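PDB 3FAW: reticulocyte binding protein from Streptococcus agalactiae COH1, which probably hydrolyses alpha-1,6 branch linkages of pullulan and related alpha-glucans, acting as a cell-surface pullulanase of group B Streptococcus. Local coordinates for residues 708-711 and 712-716; 741-744 and 745-749; 754-757 and 758-762; 764-767 and 768-771; 777-780 and 781-784. All coordinates share one frame; numbering follows the deposited sequence.

Contact 1 (708-711 and 712-716); sequences RKLS and KAEID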
loop_
_atom_site.group_PDB
_atom_site.type_symbol
_atom_site.label_atom_id
_atom_site.label_comp_id
_atom_site.label_asym_id
_atom_site.label_seq_id
_atom_site.Cartn_x
_atom_site.Cartn_y
_atom_site.Cartn_z
ATOM N N ARG A 708 16.447 11.351 -14.801
ATOM C CA ARG A 708 15.878 10.001 -14.861
ATOM C C ARG A 708 16.892 8.995 -15.405
ATOM O O ARG A 708 16.590 8.249 -16.342
ATOM C CB ARG A 708 14.651 9.994 -15.773
ATOM C CG ARG A 708 13.460 10.805 -15.285
ATOM C CD ARG A 708 12.804 11.525 -16.437
ATOM N NE ARG A 708 12.588 10.632 -17.570
ATOM C CZ ARG A 708 12.486 11.014 -18.840
ATOM N NH1 ARG A 708 12.575 12.291 -19.186
ATOM N NH2 ARG A 708 12.290 10.102 -19.775
ATOM N N LYS A 709 18.085 8.973 -14.814
ATOM C CA LYS A 709 19.152 8.070 -15.261
ATOM C C LYS A 709 18.888 6.618 -14.851
ATOM O O LYS A 709 18.177 6.349 -13.880
ATOM C CB LYS A 709 20.513 8.530 -14.734
ATOM C CG LYS A 709 20.991 9.815 -15.370
ATOM C CD LYS A 709 22.172 10.415 -14.627
ATOM C CE LYS A 709 22.523 11.788 -15.182
ATOM N NZ LYS A 709 22.743 11.753 -16.653
ATOM N N LEU A 710 19.481 5.693 -15.602
ATOM C CA LEU A 710 19.181 4.270 -15.462
ATOM C C LEU A 710 20.044 3.595 -14.398
ATOM O O LEU A 710 19.554 2.748 -13.653
ATOM C CB LEU A 710 19.351 3.548 -16.801
ATOM C CG LEU A 710 18.431 3.994 -17.943
ATOM C CD1 LEU A 710 18.874 5.335 -18.517
ATOM C CD2 LEU A 710 18.391 2.944 -19.045
ATOM N N SER A 711 21.318 3.976 -14.323
ATOM C CA SER A 711 22.268 3.299 -13.439
ATOM C C SER A 711 22.900 4.230 -12.409
ATOM O O SER A 711 22.993 5.440 -12.621
ATOM C CB SER A 711 23.371 2.632 -14.267
ATOM O OG SER A 711 24.210 3.594 -14.888
ATOM N N LYS A 712 23.325 3.639 -11.293
ATOM C CA LYS A 712 24.153 4.321 -10.301
ATOM C C LYS A 712 25.491 4.737 -10.913
ATOM O O LYS A 712 26.011 5.812 -10.610
ATOM C CB LYS A 712 24.393 3.408 -9.089
ATOM C CG LYS A 712 25.478 3.887 -8.124
ATOM C CD LYS A 712 25.380 3.182 -6.780
ATOM C CE LYS A 712 26.683 3.270 -5.998
ATOM N NZ LYS A 712 27.140 4.672 -5.822
ATOM N N ALA A 713 26.032 3.880 -11.775
ATOM C CA ALA A 713 27.315 4.124 -12.437
ATOM C C ALA A 713 27.343 5.465 -13.162
ATOM O O ALA A 713 28.277 6.249 -12.983
ATOM C CB ALA A 713 27.631 2.989 -13.412
ATOM N N GLU A 714 26.313 5.737 -13.961
ATOM C CA GLU A 714 26.254 6.986 -14.726
ATOM C C GLU A 714 25.805 8.174 -13.873
ATOM O O GLU A 714 26.166 9.317 -14.167
ATOM C CB GLU A 714 25.391 6.832 -15.990
ATOM C CG GLU A 714 23.886 6.762 -15.784
ATOM C CD GLU A 714 23.138 6.333 -17.050
ATOM O OE1 GLU A 714 23.774 6.216 -18.127
ATOM O OE2 GLU A 714 21.910 6.113 -16.971
ATOM N N ILE A 715 25.035 7.909 -12.818
ATOM C CA ILE A 715 24.641 8.953 -11.875
ATOM C C ILE A 715 25.861 9.555 -11.162
ATOM O O ILE A 715 26.002 10.778 -11.100
ATOM C CB ILE A 715 23.588 8.439 -10.850
ATOM C CG1 ILE A 715 22.214 8.334 -11.520
ATOM C CG2 ILE A 715 23.490 9.375 -9.657
ATOM C CD1 ILE A 715 21.205 7.517 -10.743
ATOM N N ASP A 716 26.745 8.706 -10.641
ATOM C CA ASP A 716 27.967 9.185 -9.970
ATOM C C ASP A 716 28.915 9.928 -10.919
ATOM O O ASP A 716 29.653 10.822 -10.490
ATOM C CB ASP A 716 28.726 8.027 -9.307
ATOM C CG ASP A 716 28.033 7.502 -8.061
ATOM O OD1 ASP A 716 27.284 8.255 -7.411
ATOM O OD2 ASP A 716 28.251 6.322 -7.723
#
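The side chain of E714 folds back over the backbone of L710 and S711, its CG passing 3.3 Å from S711 OG. With CG set between the backbone N and the carbonyl carbon (chi1 74°) and the rest of the chain extended, the carboxylate reaches back past the start of its own helix. There OE2 accepts from L710 N at 2.8 Å, the donor lying nearly in line with the C-O bond. S711 N adds a weak, longer bond to the same OE2. S711 OG, at the N-cap, accepts from E714 N at 3.1 Å, fairly straight at 161°. With the weak return bond from S711 N, this pairing of a serine with a glutamate three residues on is a capping box, and it opens helix 712-718. Both residue types suit their places: the short serine hydroxyl takes up an N-H of the first turn, which has no carbonyl of an earlier turn to meet, and the negative charge of E714 lies near the positive end of the helix dipole, a probable electrostatic gain. Behind the cap, I715 N donates to S711 O over 3.2 Å as the helix gets under way. I715 CG1 rests against the same carbonyl and, 3.6 Å away, against K709 CB. K709 is buried along its aliphatic chain, and its ammonium finds I742 O and E718 outside the turn. On the helix itself, K712 NZ bridges one turn ahead to D716 OD2 at 2.8 Å, using the syn lone pair, while D716 OD1 is engaged by K552.

Contact 2 (741-744 and 745-749); sequences TIDS and KGDIY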
loop_
_atom_site.group_PDB
_atom_site.type_symbol
_atom_site.label_atom_id
_atom_site.label_comp_id
_atom_site.label_asym_id
_atom_site.label_seq_id
_atom_site.Cartn_x
_atom_site.Cartn_y
_atom_site.Cartn_z
ATOM N N THR A 741 23.400 18.142 -13.453
ATOM C CA THR A 741 23.246 16.876 -14.154
ATOM C C THR A 741 23.297 17.122 -15.663
ATOM O O THR A 741 23.073 18.240 -16.130
ATOM C CB THR A 741 21.937 16.149 -13.752
ATOM O OG1 THR A 741 21.825 14.924 -14.487
ATOM C CG2 THR A 741 20.711 17.022 -14.012
ATOM N N ILE A 742 23.614 16.069 -16.410
ATOM C CA ILE A 742 23.756 16.137 -17.863
ATOM C C ILE A 742 22.937 15.000 -18.461
ATOM O O ILE A 742 22.918 13.898 -17.912
ATOM C CB ILE A 742 25.237 15.972 -18.303
ATOM C CG1 ILE A 742 26.178 16.772 -17.389
ATOM C CG2 ILE A 742 25.408 16.394 -19.757
ATOM C CD1 ILE A 742 27.653 16.593 -17.706
ATOM N N ASP A 743 22.252 15.256 -19.572
ATOM C CA ASP A 743 21.447 14.208 -20.207
ATOM C C ASP A 743 22.198 13.538 -21.361
ATOM O O ASP A 743 23.329 13.918 -21.683
ATOM C CB ASP A 743 20.066 14.741 -20.628
ATOM C CG ASP A 743 20.109 15.667 -21.826
ATOM O OD1 ASP A 743 21.195 15.893 -22.398
ATOM O OD2 ASP A 743 19.027 16.171 -22.199
ATOM N N SER A 744 21.561 12.539 -21.967
ATOM C CA SER A 744 22.163 11.746 -23.044
ATOM C C SER A 744 22.537 12.566 -24.289
ATOM O O SER A 744 23.411 12.162 -25.055
ATOM C CB SER A 744 21.227 10.597 -23.438
ATOM O OG SER A 744 19.929 11.076 -23.748
ATOM N N LYS A 745 21.876 13.703 -24.487
ATOM C CA LYS A 745 22.224 14.623 -25.575
ATOM C C LYS A 745 23.335 15.580 -25.145
ATOM O O LYS A 745 23.974 16.218 -25.985
ATOM C CB LYS A 745 21.018 15.459 -25.992
ATOM C CG LYS A 745 19.715 14.698 -26.208
ATOM C CD LYS A 745 18.541 15.648 -26.488
ATOM C CE LYS A 745 18.968 16.976 -27.140
ATOM N NZ LYS A 745 17.801 17.845 -27.481
ATOM N N GLY A 746 23.514 15.699 -23.823
ATOM C CA GLY A 746 24.536 16.541 -23.191
ATOM C C GLY A 746 24.395 18.040 -23.536
ATOM O O GLY A 746 25.391 18.770 -23.496
ATOM N N ASP A 747 23.166 18.548 -23.700
ATOM C CA ASP A 747 22.423 19.309 -22.619
ATOM C C ASP A 747 22.743 19.172 -21.124
ATOM O O ASP A 747 22.687 18.085 -20.551
ATOM C CB ASP A 747 20.906 19.240 -22.853
ATOM C CG ASP A 747 20.505 19.731 -24.237
ATOM O OD1 ASP A 747 21.404 20.051 -25.048
ATOM O OD2 ASP A 747 19.290 19.786 -24.515
ATOM N N ILE A 748 23.039 20.327 -20.515
ATOM C CA ILE A 748 23.381 20.440 -19.093
ATOM C C ILE A 748 22.279 21.169 -18.313
ATOM O O ILE A 748 21.783 22.204 -18.759
ATOM C CB ILE A 748 24.720 21.212 -18.900
ATOM C CG1 ILE A 748 25.893 20.418 -19.488
ATOM C CG2 ILE A 748 24.981 21.503 -17.420
ATOM C CD1 ILE A 748 27.164 21.246 -19.678
ATOM N N TYR A 749 21.917 20.632 -17.146
ATOM C CA TYR A 749 20.931 21.252 -16.251
ATOM C C TYR A 749 21.509 21.435 -14.846
ATOM O O TYR A 749 22.022 20.482 -14.260
ATOM C CB TYR A 749 19.663 20.393 -16.164
ATOM C CG TYR A 749 18.875 20.314 -17.453
ATOM C CD1 TYR A 749 17.769 21.130 -17.669
ATOM C CD2 TYR A 749 19.235 19.420 -18.457
ATOM C CE1 TYR A 749 17.043 21.062 -18.858
ATOM C CE2 TYR A 749 18.517 19.345 -19.649
ATOM C CZ TYR A 749 17.422 20.166 -19.842
ATOM O OH TYR A 749 16.710 20.092 -21.021
HETATM O O HOH W 1 17.374 18.524 -22.963
#
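The Y749 ring has D743 OD2 at its edge, near its plane, 4.1 Å from CE2, and a water lies in plane by its hydroxyl. The carboxylate of D743 is turned 67° from the ring, but only 21° from that of D747, which lies beside it and points the same way. The water joins all three: Y749 OH donates to it over 2.6 Å, and it donates to both carboxylates. D743 OD2 and D747 OD2 are 4.3 Å apart, and the water, together with the hydroxyl of T704 bonded to the former, probably eases their repulsion. The other oxygen, D743 OD1, turns inward under the loop because CG stands between the backbone N and the carbonyl carbon (chi1 73°). It receives weak bonds from K745 N and, at 2.7 Å, from G746 N. G746 N also donates to D743 O at 2.8 Å, closing a type I turn, and D743 N donates to D747 O at 3.0 Å. Glycine suits position 746, where phi is positive. Beside the turn, I742 CG2 packs 4.1 Å from I748 CG1 in a non-hydrogen-bonded pair, followed by the hydrogen-bonded pair T741 and Y749. A type I turn followed by a glycine in the left-handed conformation, forming a G1 bulge, is the hallmark of a 3:5 beta hairpin, here joining strands 736-742 and 748-754.

Contact 3 (754-757 and 758-762); sequences NADS and KARNV
R760 starts against N754 and finishes on D756. Its CB lies 3.7 Å from N754 ND2, and CG comes 3.4 Å from N754 OD1. Bends at chi2 (-69°) and chi3 then swing the chain round, bringing CD to 3.6 Å from D756 OD2. NE and CZ pass farther from that oxygen, and NH1 grips it at 3.0 Å in a salt bridge. The guanidinium and carboxylate planes stand 84° apart, and NH1 meets OD2 on its anti side, so this is a single-point contact and not a flat two-pronged pair.

The acceptor is placed by the turn between strands 748-754 and 760-763. N754 OD1 accepts from D756 N at 3.0 Å, which makes an Asx turn, while N754 ND2 donates to K758 O at 3.2 Å, close to the amide plane. Asparagine suits this place because one end of its amide accepts and the other donates, and ND2 also reaches I803 O. D756 in turn takes S757 N on OD1 at 2.7 Å, leaving OD2 to face the arginine. K758 lays its chain obliquely across the same carboxylate, CE 3.4 Å from D756 OD2, with its ammonium near but not in contact.

R760 is buried, and its charge is met by D734 at NH1 and D729 at NH2 besides D756. Three carboxylates around one guanidinium would be expected to offset the cost of burying it, and bonds at both NH1 and NH2 would be expected to limit its rotation. In this way the turn is tied electrostatically to residues 729 and 734, earlier in the C-terminal region.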
loop_
_atom_site.group_PDB
_atom_site.type_symbol
_atom_site.label_atom_id
_atom_site.label_comp_id
_atom_site.label_asym_id
_atom_site.label_seq_id
_atom_site.Cartn_x
_atom_site.Cartn_y
_atom_site.Cartn_z
ATOM N N ASN A 754 18.169 27.641 -2.574
ATOM C CA ASN A 754 18.457 28.405 -1.365
ATOM C C ASN A 754 17.276 28.302 -0.398
ATOM O O ASN A 754 16.289 29.026 -0.533
ATOM C CB ASN A 754 18.758 29.876 -1.678
ATOM C CG ASN A 754 19.177 30.669 -0.438
ATOM O OD1 ASN A 754 19.431 30.095 0.623
ATOM N ND2 ASN A 754 19.254 31.991 -0.571
ATOM N N ALA A 755 17.389 27.396 0.569
ATOM C CA ALA A 755 16.374 27.238 1.608
ATOM C C ALA A 755 16.668 28.112 2.833
ATOM O O ALA A 755 15.980 28.005 3.848
ATOM C CB ALA A 755 16.261 25.767 2.022
ATOM N N ASP A 756 17.689 28.967 2.737
ATOM C CA ASP A 756 18.033 29.884 3.823
ATOM C C ASP A 756 17.088 31.079 3.805
ATOM O O ASP A 756 16.497 31.405 2.771
ATOM C CB ASP A 756 19.489 30.354 3.697
ATOM C CG ASP A 756 20.071 30.859 5.017
ATOM O OD1 ASP A 756 19.321 31.015 6.003
ATOM O OD2 ASP A 756 21.290 31.107 5.069
ATOM N N SER A 757 16.957 31.723 4.962
ATOM C CA SER A 757 16.087 32.885 5.144
ATOM C C SER A 757 16.798 34.210 4.836
ATOM O O SER A 757 16.250 35.283 5.081
ATOM C CB SER A 757 15.542 32.900 6.578
ATOM O OG SER A 757 16.591 32.804 7.527
ATOM N N LYS A 758 18.020 34.126 4.310
ATOM C CA LYS A 758 18.742 35.281 3.778
ATOM C C LYS A 758 19.268 34.920 2.393
ATOM O O LYS A 758 19.388 33.741 2.060
ATOM C CB LYS A 758 19.915 35.657 4.689
ATOM C CG LYS A 758 20.920 34.532 4.900
ATOM C CD LYS A 758 22.113 34.978 5.719
ATOM C CE LYS A 758 23.063 33.817 5.958
ATOM N NZ LYS A 758 24.370 34.284 6.474
ATOM N N ALA A 759 19.582 35.934 1.593
ATOM C CA ALA A 759 20.179 35.715 0.279
ATOM C C ALA A 759 21.537 35.026 0.418
ATOM O O ALA A 759 22.237 35.220 1.419
ATOM C CB ALA A 759 20.326 37.034 -0.466
ATOM N N ARG A 760 21.891 34.207 -0.575
ATOM C CA ARG A 760 23.167 33.484 -0.583
ATOM C C ARG A 760 23.836 33.559 -1.947
ATOM O O ARG A 760 23.185 33.362 -2.975
ATOM C CB ARG A 760 22.968 32.013 -0.207
ATOM C CG ARG A 760 22.362 31.773 1.169
ATOM C CD ARG A 760 23.310 32.153 2.300
ATOM N NE ARG A 760 24.468 31.262 2.371
ATOM C CZ ARG A 760 24.477 30.065 2.960
ATOM N NH1 ARG A 760 23.386 29.579 3.536
ATOM N NH2 ARG A 760 25.587 29.340 2.969
ATOM N N ASN A 761 25.135 33.846 -1.943
ATOM C CA ASN A 761 25.960 33.785 -3.149
ATOM C C ASN A 761 26.497 32.370 -3.318
ATOM O O ASN A 761 27.177 31.859 -2.428
ATOM C CB ASN A 761 27.123 34.784 -3.061
ATOM C CG ASN A 761 28.059 34.719 -4.267
ATOM O OD1 ASN A 761 28.850 33.785 -4.406
ATOM N ND2 ASN A 761 27.992 35.731 -5.124
ATOM N N VAL A 762 26.179 31.743 -4.448
ATOM C CA VAL A 762 26.690 30.410 -4.779
ATOM C C VAL A 762 27.869 30.528 -5.746
ATOM O O VAL A 762 27.713 31.007 -6.871
ATOM C CB VAL A 762 25.593 29.528 -5.412
ATOM C CG1 VAL A 762 26.158 28.174 -5.821
ATOM C CG2 VAL A 762 24.432 29.343 -4.441
#

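Contact 4 (764-767 and 768-771); sequences LGEK and YKHL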
loop_
_atom_site.group_PDB
_atom_site.type_symbol
_atom_site.label_atom_id
_atom_site.label_comp_id
_atom_site.label_asym_id
_atom_site.label_seq_id
_atom_site.Cartn_x
_atom_site.Cartn_y
_atom_site.Cartn_z
ATOM N N LEU A 764 30.614 29.477 -8.436
ATOM C CA LEU A 764 30.735 28.550 -9.568
ATOM C C LEU A 764 32.201 28.292 -9.917
ATOM O O LEU A 764 32.594 27.150 -10.157
ATOM C CB LEU A 764 29.984 29.088 -10.793
ATOM C CG LEU A 764 28.476 29.288 -10.606
ATOM C CD1 LEU A 764 27.820 29.786 -11.895
ATOM C CD2 LEU A 764 27.812 28.008 -10.131
ATOM N N GLY A 765 33.005 29.354 -9.944
ATOM C CA GLY A 765 34.434 29.231 -10.231
ATOM C C GLY A 765 34.683 28.757 -11.653
ATOM O O GLY A 765 33.766 28.734 -12.474
ATOM N N GLU A 766 35.921 28.366 -11.941
ATOM C CA GLU A 766 36.281 27.909 -13.285
ATOM C C GLU A 766 35.578 26.609 -13.681
ATOM O O GLU A 766 35.366 26.360 -14.870
ATOM C CB GLU A 766 37.804 27.743 -13.421
ATOM C CG GLU A 766 38.557 29.061 -13.560
ATOM C CD GLU A 766 38.269 29.755 -14.880
ATOM O OE1 GLU A 766 38.613 29.186 -15.939
ATOM O OE2 GLU A 766 37.696 30.867 -14.857
ATOM N N LYS A 767 35.216 25.792 -12.695
ATOM C CA LYS A 767 34.574 24.502 -12.959
ATOM C C LYS A 767 33.146 24.629 -13.501
ATOM O O LYS A 767 32.764 23.883 -14.407
ATOM C CB LYS A 767 34.572 23.625 -11.700
ATOM C CG LYS A 767 34.012 22.226 -11.940
ATOM C CD LYS A 767 34.405 21.256 -10.836
ATOM C CE LYS A 767 33.721 19.904 -11.015
ATOM N NZ LYS A 767 33.908 19.334 -12.377
ATOM N N TYR A 768 32.367 25.563 -12.951
ATOM C CA TYR A 768 30.951 25.718 -13.329
ATOM C C TYR A 768 30.608 27.070 -13.976
ATOM O O TYR A 768 29.429 27.416 -14.096
ATOM C CB TYR A 768 30.057 25.465 -12.105
ATOM C CG TYR A 768 30.077 24.023 -11.642
ATOM C CD1 TYR A 768 29.436 23.028 -12.378
ATOM C CD2 TYR A 768 30.738 23.649 -10.473
ATOM C CE1 TYR A 768 29.452 21.697 -11.964
ATOM C CE2 TYR A 768 30.762 22.319 -10.050
ATOM C CZ TYR A 768 30.118 21.350 -10.802
ATOM O OH TYR A 768 30.136 20.036 -10.396
ATOM N N LYS A 769 31.628 27.814 -14.412
ATOM C CA LYS A 769 31.436 29.151 -15.003
ATOM C C LYS A 769 30.590 29.124 -16.280
ATOM O O LYS A 769 29.912 30.099 -16.603
ATOM C CB LYS A 769 32.786 29.826 -15.303
ATOM C CG LYS A 769 33.614 29.145 -16.393
ATOM C CD LYS A 769 34.909 29.890 -16.670
ATOM C CE LYS A 769 35.647 29.285 -17.852
ATOM N NZ LYS A 769 36.900 30.024 -18.180
ATOM N N HIS A 770 30.643 28.006 -16.998
ATOM C CA HIS A 770 29.849 27.807 -18.216
ATOM C C HIS A 770 28.335 27.959 -17.993
ATOM O O HIS A 770 27.591 28.213 -18.941
ATOM C CB HIS A 770 30.148 26.426 -18.809
ATOM C CG HIS A 770 29.743 25.287 -17.926
ATOM N ND1 HIS A 770 28.550 24.616 -18.084
ATOM C CD2 HIS A 770 30.363 24.708 -16.871
ATOM C CE1 HIS A 770 28.455 23.671 -17.168
ATOM N NE2 HIS A 770 29.542 23.705 -16.418
ATOM N N LEU A 771 27.888 27.801 -16.747
ATOM C CA LEU A 771 26.473 27.941 -16.398
ATOM C C LEU A 771 25.960 29.379 -16.509
ATOM O O LEU A 771 24.759 29.597 -16.676
ATOM C CB LEU A 771 26.219 27.420 -14.979
ATOM C CG LEU A 771 26.473 25.932 -14.728
ATOM C CD1 LEU A 771 26.228 25.597 -13.256
ATOM C CD2 LEU A 771 25.602 25.069 -15.635
#
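Y768 begins the second half of the turn by donating from its backbone N to L764 O at 3.2 Å. Its ring runs side by side with K767, whose CG lies over one face, 4.0 Å from the centroid and 21° off the normal, a CH-pi contact. K767 can do this because CG is anti to its backbone N (chi1 -176°) and the chain is extended as far as CE, which ends 3.6 Å from Y768 OH. Lysine suits this exposed spot, shielding the aromatic face with methylenes while keeping its charge outside. The hydroxyl of Y768 continues to S720 OG. K769 comes next, with its extended chain crossing E766 obliquely. Its NZ makes a salt bridge to E766 OE1 at 2.9 Å, on the syn side, and the bend of E766 at chi2 brings the carboxylate back to receive it. A short, weakly bonded helical turn at about 765-768 connects strand 760-763 to strand 775-778 in the C-terminal beta domain; G765 has a positive phi, which favours glycine. H770 lies edge-on to K767 O, CD2 3.5 Å away, and carries L771 CG over one ring face. L771 N donates to Y768 O at 3.1 Å, a 3-10 step that carries the turn on. L771 directs its CB toward 764-767, where it lies 4.2 Å from L764 CD1. These two leucines are buried, and both pack on strand 748-754, L764 against F752 and L771 against I748 and A750.

Contact 5 (777-780 and 781-784); sequences IVDA and DQAG
An Asx turn, in which D779 OD1 accepts from D781 N, carries the chain away from edge strand 775-778, just past a classic beta bulge in which I777 and V778 both face V810. D779 governs it. Its CG stands between the backbone N and the carbonyl carbon (chi1 76°), which tucks the carboxylate inside the bend. OD1 then accepts two backbone bonds: Q782 N at 2.8 Å, nearly in line with the C-O bond, and D781 N, also 2.8 Å away, from 59° above the carboxylate plane. D779 N completes the loop by donating to Q782 O at 3.0 Å. The other oxygen, D779 OD2, takes a water at 2.7 Å that also donates to Q782 OE1, and it accepts from R792 N. On the apolar side, V778 CG2 rests 4.0 Å from A783 CB, and both residues lean on helix 685-703, V778 on L700 and Y693, A783 on L697. The small alanine lets the returning chain pass close to the valine. Farther along, I777 CD1 comes within 3.4 Å of G784 O. D781 points its carboxylate elsewhere, toward K689 of the helix, in a salt bridge. An aspartate is short enough to reach the amides of its own turn, and the several N-H donors around buried D779 would be expected to stabilise its negative charge and hold the bend rigid.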
loop_
_atom_site.group_PDB
_atom_site.type_symbol
_atom_site.label_atom_id
_atom_site.label_comp_id
_atom_site.label_asym_id
_atom_site.label_seq_id
_atom_site.Cartn_x
_atom_site.Cartn_y
_atom_site.Cartn_z
ATOM N N ILE A 777 15.240 28.492 -16.614
ATOM C CA ILE A 777 13.928 27.886 -16.900
ATOM C C ILE A 777 13.045 27.695 -15.651
ATOM O O ILE A 777 11.830 27.500 -15.768
ATOM C CB ILE A 777 14.060 26.565 -17.697
ATOM C CG1 ILE A 777 14.803 25.493 -16.898
ATOM C CG2 ILE A 777 14.768 26.833 -19.026
ATOM C CD1 ILE A 777 14.675 24.115 -17.499
ATOM N N VAL A 778 13.655 27.752 -14.468
ATOM C CA VAL A 778 12.907 27.812 -13.210
ATOM C C VAL A 778 13.425 28.986 -12.385
ATOM O O VAL A 778 14.635 29.135 -12.202
ATOM C CB VAL A 778 13.036 26.504 -12.382
ATOM C CG1 VAL A 778 12.287 26.619 -11.053
ATOM C CG2 VAL A 778 12.526 25.319 -13.174
ATOM N N ASP A 779 12.511 29.821 -11.901
ATOM C CA ASP A 779 12.878 30.925 -11.011
ATOM C C ASP A 779 11.936 30.953 -9.803
ATOM O O ASP A 779 11.287 29.950 -9.509
ATOM C CB ASP A 779 12.936 32.259 -11.786
ATOM C CG ASP A 779 11.567 32.835 -12.112
ATOM O OD1 ASP A 779 10.538 32.177 -11.862
ATOM O OD2 ASP A 779 11.527 33.973 -12.629
ATOM N N ALA A 780 11.870 32.084 -9.102
ATOM C CA ALA A 780 11.035 32.205 -7.904
ATOM C C ALA A 780 9.528 32.162 -8.196
ATOM O O ALA A 780 8.734 31.784 -7.324
ATOM C CB ALA A 780 11.387 33.485 -7.151
ATOM N N ASP A 781 9.137 32.548 -9.412
ATOM C CA ASP A 781 7.719 32.679 -9.775
ATOM C C ASP A 781 7.159 31.541 -10.627
ATOM O O ASP A 781 5.971 31.215 -10.526
ATOM C CB ASP A 781 7.491 33.993 -10.523
ATOM C CG ASP A 781 7.671 35.211 -9.642
ATOM O OD1 ASP A 781 7.399 35.127 -8.425
ATOM O OD2 ASP A 781 8.075 36.260 -10.178
ATOM N N GLN A 782 7.996 30.958 -11.481
ATOM C CA GLN A 782 7.514 30.000 -12.472
ATOM C C GLN A 782 8.504 28.886 -12.753
ATOM O O GLN A 782 9.707 29.028 -12.535
ATOM C CB GLN A 782 7.162 30.717 -13.781
ATOM C CG GLN A 782 8.344 31.378 -14.480
ATOM C CD GLN A 782 7.915 32.258 -15.639
ATOM O OE1 GLN A 782 7.913 33.485 -15.532
ATOM N NE2 GLN A 782 7.543 31.637 -16.751
ATOM N N ALA A 783 7.967 27.781 -13.254
ATOM C CA ALA A 783 8.748 26.604 -13.591
ATOM C C ALA A 783 8.291 26.052 -14.941
ATOM O O ALA A 783 7.113 26.148 -15.298
ATOM C CB ALA A 783 8.595 25.556 -12.511
ATOM N N GLY A 784 9.234 25.485 -15.686
ATOM C CA GLY A 784 8.941 24.906 -16.993
ATOM C C GLY A 784 10.200 24.603 -17.775
ATOM O O GLY A 784 11.274 24.450 -17.195
HETATM O O HOH W 2 9.200 34.915 -13.670
#

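The five contacts follow one another along the chain, all to the same side of its centre. Contact 1 follows helix 685-703 and opens helix 712-718, which leads to strand 720-721 of the C-terminal sheet. Contacts 1 and 2 have centres 12 Å apart and meet where K709 NZ reaches I742 O. Contacts 2 and 5 both reach the same five-stranded antiparallel sheet, touching through Y749 and I777. Contact 4 packs H770 and L771 on I748 of contact 2, whereas contact 3, 26 Å from contact 2 between centres, turns the far end of strand 748-754 into strand 760-763. These local turns and caps thus link successive elements of the C-terminal domain.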